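Local atomic coordinates of macro domain-containing protein (Thermosipho africanus, PDB entry 7OMU), a protein that joins a DarT-family domain of the ADP-ribosyl clan to a macro domain, the latter modelled with adenosine-5-diphosphoribose in its pocket. Residues 363-377 against 391-404. The protein carries 1 engineered substitution. Sequence-based numbering, arbitrary orientation.
Sequences LEWSIVGPLMCRYLT and KRIPDVQLSPKFLL
W365, in the first turn of helix 365-376, turns its indole onto I393, Q397 and L403; with CG anti to the backbone N (chi1 165°) the ring reaches across to them. Followed outward, W365 CB lies 3.8 Å from I393 CD1, and W365 CD1 meets I393 CG2 at 3.4 Å. NE1 donates to Q397 O across 3.0 Å, nearly straight at 176°; the acceptor lies in the indole plane, while the donor stands above the carbonyl plane. This bond satisfies the buried indole N-H and, with the packing of I393, G369 and L403, helps to set the turn of the ring. At the far end W365 CZ2 touches L403 CD2 at 3.7 Å, and G369 CA sits over the centre of one ring face. The Q397 side chain passes W365 in the opposite direction, its amide plane nearly coplanar with the indole (10°) and Q397 OE1 beside W365 CD1.

L403 is a knob in the hole formed by W365, G369, P370 and C373: CD2 lies against the G369-P370 peptide, CB near C373 SG. Its carbonyl O receives a CA-H contact from P370. F402 brings CE2 to P370 CG (3.5 Å), and L404 CD2 reaches C373 and T377. At the other end, the extended K391 chain carries NZ to a 3.5 Å salt bridge with E364 OE2 and a weak bond to L363 O; the K391 side chain lies about 6 Å from the bound adenosine-5-diphosphoribose. Strands 227-231 and 383-386 also pack against W365 and C373, so the C-terminal segment and helix 365-376 meet beside the central mixed sheet of the macro-domain alpha/beta fold.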
loop_
_atom_site.group_PDB
_atom_site.type_symbol
_atom_site.label_atom_id
_atom_site.label_comp_id
_atom_site.label_asym_id
_atom_site.label_seq_id
_atom_site.Cartn_x
_atom_site.Cartn_y
_atom_site.Cartn_z
ATOM N N LEU A 363 14.124 11.006 19.861
ATOM C CA LEU A 363 15.290 11.701 19.240
ATOM C C LEU A 363 14.789 12.529 18.056
ATOM O O LEU A 363 13.671 12.255 17.580
ATOM C CB LEU A 363 16.338 10.682 18.778
ATOM C CG LEU A 363 17.555 10.521 19.682
ATOM C CD1 LEU A 363 17.143 10.162 21.101
ATOM C CD2 LEU A 363 18.495 9.466 19.122
ATOM N N GLU A 364 15.594 13.493 17.607
ATOM C CA GLU A 364 15.234 14.450 16.525
ATOM C C GLU A 364 15.969 14.059 15.239
ATOM O O GLU A 364 17.085 13.512 15.319
ATOM C CB GLU A 364 15.566 15.889 16.924
ATOM C CG GLU A 364 14.819 16.379 18.154
ATOM C CD GLU A 364 13.404 16.871 17.907
ATOM O OE1 GLU A 364 13.053 17.912 18.485
ATOM O OE2 GLU A 364 12.657 16.209 17.149
ATOM N N TRP A 365 15.353 14.341 14.093
ATOM C CA TRP A 365 15.904 14.035 12.750
ATOM C C TRP A 365 17.135 14.905 12.499
ATOM O O TRP A 365 17.999 14.486 11.713
ATOM C CB TRP A 365 14.843 14.242 11.669
ATOM C CG TRP A 365 15.416 14.296 10.290
ATOM C CD1 TRP A 365 15.796 15.411 9.600
ATOM C CD2 TRP A 365 15.700 13.180 9.434
ATOM N NE1 TRP A 365 16.277 15.065 8.365
ATOM C CE2 TRP A 365 16.231 13.704 8.236
ATOM C CE3 TRP A 365 15.551 11.796 9.558
ATOM C CZ2 TRP A 365 16.619 12.891 7.177
ATOM C CZ3 TRP A 365 15.918 10.992 8.505
ATOM C CH2 TRP A 365 16.443 11.535 7.334
ATOM N N SER A 366 17.203 16.076 13.138
ATOM C CA SER A 366 18.354 17.015 13.059
ATOM C C SER A 366 19.647 16.317 13.508
ATOM O O SER A 366 20.726 16.743 13.057
ATOM C CB SER A 366 18.080 18.253 13.861
ATOM O OG SER A 366 17.671 17.919 15.177
ATOM N N ILE A 367 19.546 15.288 14.356
ATOM C CA ILE A 367 20.706 14.487 14.847
ATOM C C ILE A 367 20.771 13.173 14.069
ATOM O O ILE A 367 21.864 12.835 13.577
ATOM C CB ILE A 367 20.613 14.230 16.363
ATOM C CG1 ILE A 367 20.488 15.532 17.158
ATOM C CG2 ILE A 367 21.792 13.393 16.832
ATOM C CD1 ILE A 367 21.653 16.484 16.969
ATOM N N VAL A 368 19.656 12.449 13.983
ATOM C CA VAL A 368 19.626 11.069 13.420
ATOM C C VAL A 368 19.834 11.132 11.903
ATOM O O VAL A 368 20.577 10.296 11.375
ATOM C CB VAL A 368 18.318 10.349 13.788
ATOM C CG1 VAL A 368 18.204 9.007 13.087
ATOM C CG2 VAL A 368 18.188 10.176 15.291
ATOM N N GLY A 369 19.183 12.078 11.226
ATOM C CA GLY A 369 19.239 12.218 9.759
ATOM C C GLY A 369 20.679 12.165 9.253
ATOM O O GLY A 369 21.059 11.236 8.541
ATOM N N PRO A 370 21.520 13.162 9.607
ATOM C CA PRO A 370 22.914 13.176 9.174
ATOM C C PRO A 370 23.626 11.857 9.516
ATOM O O PRO A 370 24.230 11.281 8.634
ATOM C CB PRO A 370 23.499 14.372 9.936
ATOM C CG PRO A 370 22.322 15.290 10.134
ATOM C CD PRO A 370 21.169 14.348 10.405
ATOM N N LEU A 371 23.502 11.399 10.764
ATOM C CA LEU A 371 24.151 10.151 11.252
ATOM C C LEU A 371 23.824 8.991 10.302
ATOM O O LEU A 371 24.765 8.328 9.841
ATOM C CB LEU A 371 23.672 9.855 12.678
ATOM C CG LEU A 371 24.216 8.573 13.307
ATOM C CD1 LEU A 371 25.740 8.524 13.236
ATOM C CD2 LEU A 371 23.733 8.436 14.742
ATOM N N MET A 372 22.540 8.770 10.013
ATOM C CA MET A 372 22.056 7.668 9.141
ATOM C C MET A 372 22.649 7.835 7.737
ATOM O O MET A 372 23.134 6.836 7.184
ATOM C CB MET A 372 20.529 7.673 9.028
ATOM C CG MET A 372 19.813 7.203 10.270
ATOM S SD MET A 372 18.015 7.284 10.049
ATOM C CE MET A 372 17.751 5.815 9.061
ATOM N N CYS A 373 22.589 9.045 7.180
ATOM C CA CYS A 373 23.065 9.354 5.805
ATOM C C CYS A 373 24.574 9.108 5.726
ATOM O O CYS A 373 25.000 8.377 4.813
ATOM C CB CYS A 373 22.723 10.785 5.401
ATOM S SG CYS A 373 20.958 11.025 5.069
ATOM N N ARG A 374 25.335 9.678 6.668
ATOM C CA ARG A 374 26.805 9.506 6.811
ATOM C C ARG A 374 27.189 8.054 6.518
ATOM O O ARG A 374 28.143 7.850 5.759
ATOM C CB ARG A 374 27.271 9.850 8.229
ATOM C CG ARG A 374 27.556 11.324 8.476
ATOM C CD ARG A 374 28.031 11.546 9.904
ATOM N NE ARG A 374 29.095 10.604 10.263
ATOM C CZ ARG A 374 29.297 10.078 11.476
ATOM N NH1 ARG A 374 28.515 10.387 12.500
ATOM N NH2 ARG A 374 30.288 9.222 11.662
ATOM N N TYR A 375 26.478 7.092 7.111
ATOM C CA TYR A 375 26.817 5.648 7.061
ATOM C C TYR A 375 26.212 4.998 5.814
ATOM O O TYR A 375 26.941 4.284 5.101
ATOM C CB TYR A 375 26.369 4.952 8.347
ATOM C CG TYR A 375 27.336 5.120 9.489
ATOM C CD1 TYR A 375 28.433 4.279 9.631
ATOM C CD2 TYR A 375 27.175 6.136 10.416
ATOM C CE1 TYR A 375 29.335 4.434 10.670
ATOM C CE2 TYR A 375 28.072 6.309 11.458
ATOM C CZ TYR A 375 29.156 5.456 11.587
ATOM O OH TYR A 375 30.029 5.623 12.622
ATOM N N LEU A 376 24.922 5.226 5.562
ATOM C CA LEU A 376 24.151 4.483 4.530
ATOM C C LEU A 376 24.493 4.993 3.126
ATOM O O LEU A 376 24.136 4.303 2.153
ATOM C CB LEU A 376 22.657 4.624 4.826
ATOM C CG LEU A 376 22.182 3.939 6.102
ATOM C CD1 LEU A 376 20.749 4.326 6.421
ATOM C CD2 LEU A 376 22.310 2.429 5.984
ATOM N N THR A 377 25.158 6.143 3.013
ATOM C CA THR A 377 25.638 6.677 1.712
ATOM C C THR A 377 26.774 5.780 1.208
ATOM O O THR A 377 26.925 5.655 -0.016
ATOM C CB THR A 377 26.020 8.159 1.826
ATOM O OG1 THR A 377 26.018 8.695 0.504
ATOM C CG2 THR A 377 27.355 8.388 2.498
ATOM N N LYS A 391 5.364 14.055 12.011
ATOM C CA LYS A 391 6.452 15.010 12.365
ATOM C C LYS A 391 6.910 15.792 11.127
ATOM O O LYS A 391 7.283 15.149 10.129
ATOM C CB LYS A 391 7.597 14.193 12.974
ATOM C CG LYS A 391 8.680 14.974 13.695
ATOM C CD LYS A 391 9.666 14.050 14.376
ATOM C CE LYS A 391 11.017 14.691 14.598
ATOM N NZ LYS A 391 12.047 13.662 14.861
ATOM N N ARG A 392 6.899 17.126 11.199
ATOM C CA ARG A 392 7.292 18.025 10.079
ATOM C C ARG A 392 8.800 18.296 10.129
ATOM O O ARG A 392 9.264 18.831 11.148
ATOM C CB ARG A 392 6.520 19.348 10.145
ATOM C CG ARG A 392 5.006 19.186 10.177
ATOM C CD ARG A 392 4.260 20.357 9.555
ATOM N NE ARG A 392 3.158 19.913 8.709
ATOM C CZ ARG A 392 3.292 19.277 7.541
ATOM N NH1 ARG A 392 4.492 18.985 7.064
ATOM N NH2 ARG A 392 2.217 18.927 6.853
ATOM N N ILE A 393 9.530 17.954 9.063
ATOM C CA ILE A 393 10.986 18.245 8.901
ATOM C C ILE A 393 11.114 19.518 8.068
ATOM O O ILE A 393 10.595 19.579 6.954
ATOM C CB ILE A 393 11.732 17.065 8.235
ATOM C CG1 ILE A 393 11.369 15.703 8.835
ATOM C CG2 ILE A 393 13.232 17.291 8.262
ATOM C CD1 ILE A 393 11.528 15.622 10.328
ATOM N N PRO A 394 11.803 20.570 8.568
ATOM C CA PRO A 394 12.142 21.726 7.737
ATOM C C PRO A 394 12.825 21.274 6.439
ATOM O O PRO A 394 13.623 20.367 6.491
ATOM C CB PRO A 394 13.110 22.538 8.610
ATOM C CG PRO A 394 12.778 22.133 10.034
ATOM C CD PRO A 394 12.291 20.702 9.948
ATOM N N ASP A 395 12.503 21.915 5.316
ATOM C CA ASP A 395 12.925 21.461 3.963
ATOM C C ASP A 395 14.457 21.455 3.880
ATOM O O ASP A 395 15.002 20.556 3.211
ATOM C CB ASP A 395 12.301 22.315 2.855
ATOM C CG ASP A 395 11.735 21.499 1.703
ATOM O OD1 ASP A 395 11.006 20.514 1.981
ATOM O OD2 ASP A 395 12.019 21.851 0.534
ATOM N N VAL A 396 15.115 22.411 4.546
ATOM C CA VAL A 396 16.602 22.570 4.549
ATOM C C VAL A 396 17.275 21.360 5.222
ATOM O O VAL A 396 18.456 21.113 4.917
ATOM C CB VAL A 396 17.030 23.895 5.208
ATOM C CG1 VAL A 396 16.650 23.962 6.680
ATOM C CG2 VAL A 396 18.519 24.160 5.023
ATOM N N GLN A 397 16.575 20.630 6.096
ATOM C CA GLN A 397 17.125 19.421 6.773
ATOM C C GLN A 397 16.944 18.176 5.889
ATOM O O GLN A 397 17.326 17.089 6.345
ATOM C CB GLN A 397 16.476 19.211 8.145
ATOM C CG GLN A 397 16.877 20.255 9.180
ATOM C CD GLN A 397 16.368 19.934 10.566
ATOM O OE1 GLN A 397 16.007 18.798 10.871
ATOM N NE2 GLN A 397 16.346 20.936 11.431
ATOM N N LEU A 398 16.391 18.317 4.681
ATOM C CA LEU A 398 16.280 17.215 3.687
ATOM C C LEU A 398 17.236 17.469 2.513
ATOM O O LEU A 398 17.207 16.680 1.547
ATOM C CB LEU A 398 14.834 17.118 3.193
ATOM C CG LEU A 398 13.765 16.994 4.275
ATOM C CD1 LEU A 398 12.374 17.089 3.670
ATOM C CD2 LEU A 398 13.927 15.703 5.054
ATOM N N SER A 399 18.041 18.533 2.581
ATOM C CA SER A 399 19.048 18.884 1.545
ATOM C C SER A 399 20.319 18.080 1.800
ATOM O O SER A 399 20.627 17.751 2.944
ATOM C CB SER A 399 19.323 20.370 1.508
ATOM O OG SER A 399 20.301 20.738 2.471
ATOM N N PRO A 400 21.096 17.745 0.745
ATOM C CA PRO A 400 22.324 16.968 0.907
ATOM C C PRO A 400 23.412 17.791 1.610
ATOM O O PRO A 400 24.247 17.209 2.279
ATOM C CB PRO A 400 22.719 16.631 -0.536
ATOM C CG PRO A 400 22.157 17.779 -1.342
ATOM C CD PRO A 400 20.850 18.119 -0.656
ATOM N N LYS A 401 23.373 19.116 1.441
ATOM C CA LYS A 401 24.260 20.074 2.149
ATOM C C LYS A 401 24.238 19.769 3.648
ATOM O O LYS A 401 25.323 19.699 4.253
ATOM C CB LYS A 401 23.817 21.512 1.884
ATOM C CG LYS A 401 24.658 22.562 2.592
ATOM C CD LYS A 401 24.482 23.946 1.994
ATOM C CE LYS A 401 24.989 25.057 2.887
ATOM N NZ LYS A 401 26.428 25.321 2.666
ATOM N N PHE A 402 23.046 19.574 4.216
ATOM C CA PHE A 402 22.840 19.297 5.660
ATOM C C PHE A 402 23.192 17.841 5.987
ATOM O O PHE A 402 23.988 17.619 6.920
ATOM C CB PHE A 402 21.401 19.586 6.093
ATOM C CG PHE A 402 21.143 19.276 7.545
ATOM C CD1 PHE A 402 21.691 20.067 8.545
ATOM C CD2 PHE A 402 20.391 18.171 7.912
ATOM C CE1 PHE A 402 21.479 19.768 9.882
ATOM C CE2 PHE A 402 20.171 17.880 9.251
ATOM C CZ PHE A 402 20.715 18.679 10.234
ATOM N N LEU A 403 22.616 16.886 5.254
ATOM C CA LEU A 403 22.633 15.447 5.624
ATOM C C LEU A 403 23.964 14.783 5.248
ATOM O O LEU A 403 24.327 13.818 5.943
ATOM C CB LEU A 403 21.452 14.748 4.950
ATOM C CG LEU A 403 20.072 15.191 5.432
ATOM C CD1 LEU A 403 18.985 14.616 4.545
ATOM C CD2 LEU A 403 19.832 14.785 6.875
ATOM N N LEU A 404 24.666 15.261 4.215
ATOM C CA LEU A 404 25.942 14.657 3.735
ATOM C C LEU A 404 27.121 15.609 3.969
ATOM O O LEU A 404 27.966 15.716 3.064
ATOM C CB LEU A 404 25.799 14.309 2.250
ATOM C CG LEU A 404 24.701 13.302 1.918
ATOM C CD1 LEU A 404 24.439 13.252 0.417
ATOM C CD2 LEU A 404 25.062 11.921 2.447
#